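Local coordinates for protein YghZ aldo-keto reductase (Escherichia coli, PDB 3N6Q) that probably catalyses the NAD(P)H-dependent reduction of carbonyl compounds, as a TIM-barrel member of the aldo/keto reductase family, at residues Ala326-Asp329 and Gln330-Asp334. Sequence-based numbering, arbitrary orientation.
Sequences AQID and QHIAD
I328 and I332 lie one turn apart on the amphipathic helix 322-334, the last helix of this TIM-barrel chain. Their side chains run alongside each other in the same direction and meet where CG2 of I328 touches CD1 of I332 at 3.8 Å. In I332, CG1 lies beside the backbone N (chi1 -68°), which turns it back over I328 O, and a near-extended chi2 sets CD1 by that methyl. Both are buried, I328 against L198, F320 and M273, fitting for branched, apolar side chains. Four i to i+4 backbone bonds join the two turns, the one from A333 N to D329 O nearly straight (2.9 Å, 173°). H331 brings CD2 within 3.3 Å of Q327 O, and its flat, partly exposed ring can lie against L269 and M273 of helix 261-276. On the exposed side the long, flexible Q330 bends at chi2 (77°), carrying NE2 to OD1 of D334 at 2.9 Å; the acceptor lies in the amide plane, but NE2 stands above the carboxylate. D329 OD1 forms a salt bridge with R201 NH2, suiting a partly exposed carboxylate. Apolar packing thus lies on the buried side, the Q330-D334 bond along the exposed side, and the salt bridge ties the helix to R201.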
ATOM      1  N   ALA B 326      15.146  27.712 -42.067  1.00 19.02           N
ATOM      2  CA  ALA B 326      15.890  28.919 -41.917  1.00 20.24           C
ATOM      3  C   ALA B 326      15.016  30.105 -42.315  1.00 19.79           C
ATOM      4  O   ALA B 326      15.046  31.154 -41.667  1.00 21.05           O
ATOM      5  CB  ALA B 326      17.169  28.875 -42.830  1.00 21.12           C
ATOM      6  N   GLN B 327      14.189  29.930 -43.330  1.00 21.28           N
ATOM      7  CA  GLN B 327      13.289  30.981 -43.825  0.50 21.98           C
ATOM      8  C   GLN B 327      12.185  31.296 -42.765  1.00 22.55           C
ATOM      9  O   GLN B 327      11.817  32.458 -42.517  1.00 21.72           O
ATOM     10  CB  GLN B 327      12.647  30.534 -45.146  0.50 22.75           C
ATOM     11  CG  GLN B 327      13.526  30.685 -46.421  0.50 24.15           C
ATOM     12  CD  GLN B 327      12.920  30.103 -47.712  0.50 29.79           C
ATOM     13  OE1 GLN B 327      12.189  29.097 -47.699  0.50 25.25           O
ATOM     14  NE2 GLN B 327      13.287  30.707 -48.846  0.50 30.29           N
ATOM     15  N   ILE B 328      11.649  30.239 -42.190  1.00 21.40           N
ATOM     16  CA  ILE B 328      10.665  30.389 -41.090  1.00 19.21           C
ATOM     17  C   ILE B 328      11.296  31.212 -39.954  1.00 20.60           C
ATOM     18  O   ILE B 328      10.742  32.234 -39.538  1.00 21.26           O
ATOM     19  CB  ILE B 328      10.226  28.996 -40.580  1.00 19.02           C
ATOM     20  CG1 ILE B 328       9.266  28.386 -41.617  1.00 20.51           C
ATOM     21  CG2 ILE B 328       9.562  29.121 -39.080  1.00 18.88           C
ATOM     22  CD1 ILE B 328       8.959  26.871 -41.402  1.00 17.80           C
ATOM     23  N   ASP B 329      12.487  30.831 -39.503  1.00 21.81           N
ATOM     24  CA  ASP B 329      13.146  31.597 -38.435  1.00 24.47           C
ATOM     25  C   ASP B 329      13.425  33.039 -38.815  1.00 24.59           C
ATOM     26  O   ASP B 329      13.304  33.964 -37.999  1.00 23.12           O
ATOM     27  CB  ASP B 329      14.442  30.939 -37.983  1.00 25.04           C
ATOM     28  CG  ASP B 329      14.205  29.652 -37.212  1.00 30.19           C
ATOM     29  OD1 ASP B 329      13.020  29.289 -36.981  1.00 35.66           O
ATOM     30  OD2 ASP B 329      15.206  28.980 -36.897  1.00 38.24           O
ATOM     31  N   GLN B 330      13.890  33.244 -40.035  1.00 23.75           N
ATOM     32  CA  GLN B 330      14.104  34.602 -40.465  1.00 24.76           C
ATOM     33  C   GLN B 330      12.840  35.497 -40.425  1.00 23.45           C
ATOM     34  O   GLN B 330      12.933  36.674 -40.033  1.00 24.98           O
ATOM     35  CB  GLN B 330      14.765  34.612 -41.858  1.00 26.60           C
ATOM     36  CG  GLN B 330      15.179  36.018 -42.337  1.00 31.79           C
ATOM     37  CD  GLN B 330      16.438  36.473 -41.644  1.00 40.47           C
ATOM     38  OE1 GLN B 330      17.457  35.765 -41.665  1.00 39.40           O
ATOM     39  NE2 GLN B 330      16.359  37.609 -40.952  1.00 40.53           N
ATOM     40  N   HIS B 331      11.694  35.012 -40.919  1.00 21.73           N
ATOM     41  CA  HIS B 331      10.452  35.793 -40.875  1.00 22.07           C
ATOM     42  C   HIS B 331      10.125  36.100 -39.410  1.00 23.46           C
ATOM     43  O   HIS B 331       9.658  37.205 -39.089  1.00 24.96           O
ATOM     44  CB  HIS B 331       9.261  35.035 -41.477  1.00 23.50           C
ATOM     45  CG  HIS B 331       9.302  34.932 -42.965  1.00 25.96           C
ATOM     46  ND1 HIS B 331       9.579  36.014 -43.775  1.00 26.68           N
ATOM     47  CD2 HIS B 331       9.097  33.878 -43.790  1.00 22.26           C
ATOM     48  CE1 HIS B 331       9.525  35.633 -45.043  1.00 25.26           C
ATOM     49  NE2 HIS B 331       9.198  34.352 -45.077  1.00 24.04           N
ATOM     50  N   ILE B 332      10.417  35.148 -38.533  1.00 23.50           N
ATOM     51  CA  ILE B 332      10.118  35.369 -37.081  1.00 25.52           C
ATOM     52  C   ILE B 332      10.977  36.479 -36.474  1.00 27.22           C
ATOM     53  O   ILE B 332      10.441  37.444 -35.901  1.00 29.80           O
ATOM     54  CB  ILE B 332      10.113  34.067 -36.252  1.00 24.76           C
ATOM     55  CG1 ILE B 332       8.916  33.200 -36.674  1.00 18.95           C
ATOM     56  CG2 ILE B 332      10.003  34.365 -34.721  1.00 26.25           C
ATOM     57  CD1 ILE B 332       9.091  31.697 -36.307  1.00 24.99           C
ATOM     58  N   ALA B 333      12.268  36.423 -36.753  1.00 27.97           N
ATOM     59  CA  ALA B 333      13.227  37.477 -36.366  1.00 30.32           C
ATOM     60  C   ALA B 333      12.859  38.833 -36.977  1.00 31.33           C
ATOM     61  O   ALA B 333      12.753  39.824 -36.238  1.00 32.49           O
ATOM     62  CB  ALA B 333      14.656  37.064 -36.783  1.00 28.87           C
ATOM     63  N   ASP B 334      12.617  38.879 -38.297  1.00 30.45           N
ATOM     64  CA  ASP B 334      12.253  40.133 -38.972  1.00 32.25           C
ATOM     65  C   ASP B 334      10.999  40.766 -38.389  1.00 33.34           C
ATOM     66  O   ASP B 334      10.844  42.003 -38.428  1.00 33.36           O
ATOM     67  CB  ASP B 334      12.000  39.936 -40.478  1.00 31.01           C
ATOM     68  CG  ASP B 334      13.255  39.612 -41.266  1.00 35.07           C
ATOM     69  OD1 ASP B 334      14.390  39.688 -40.741  1.00 35.17           O
ATOM     70  OD2 ASP B 334      13.084  39.248 -42.450  1.00 37.90           O
TER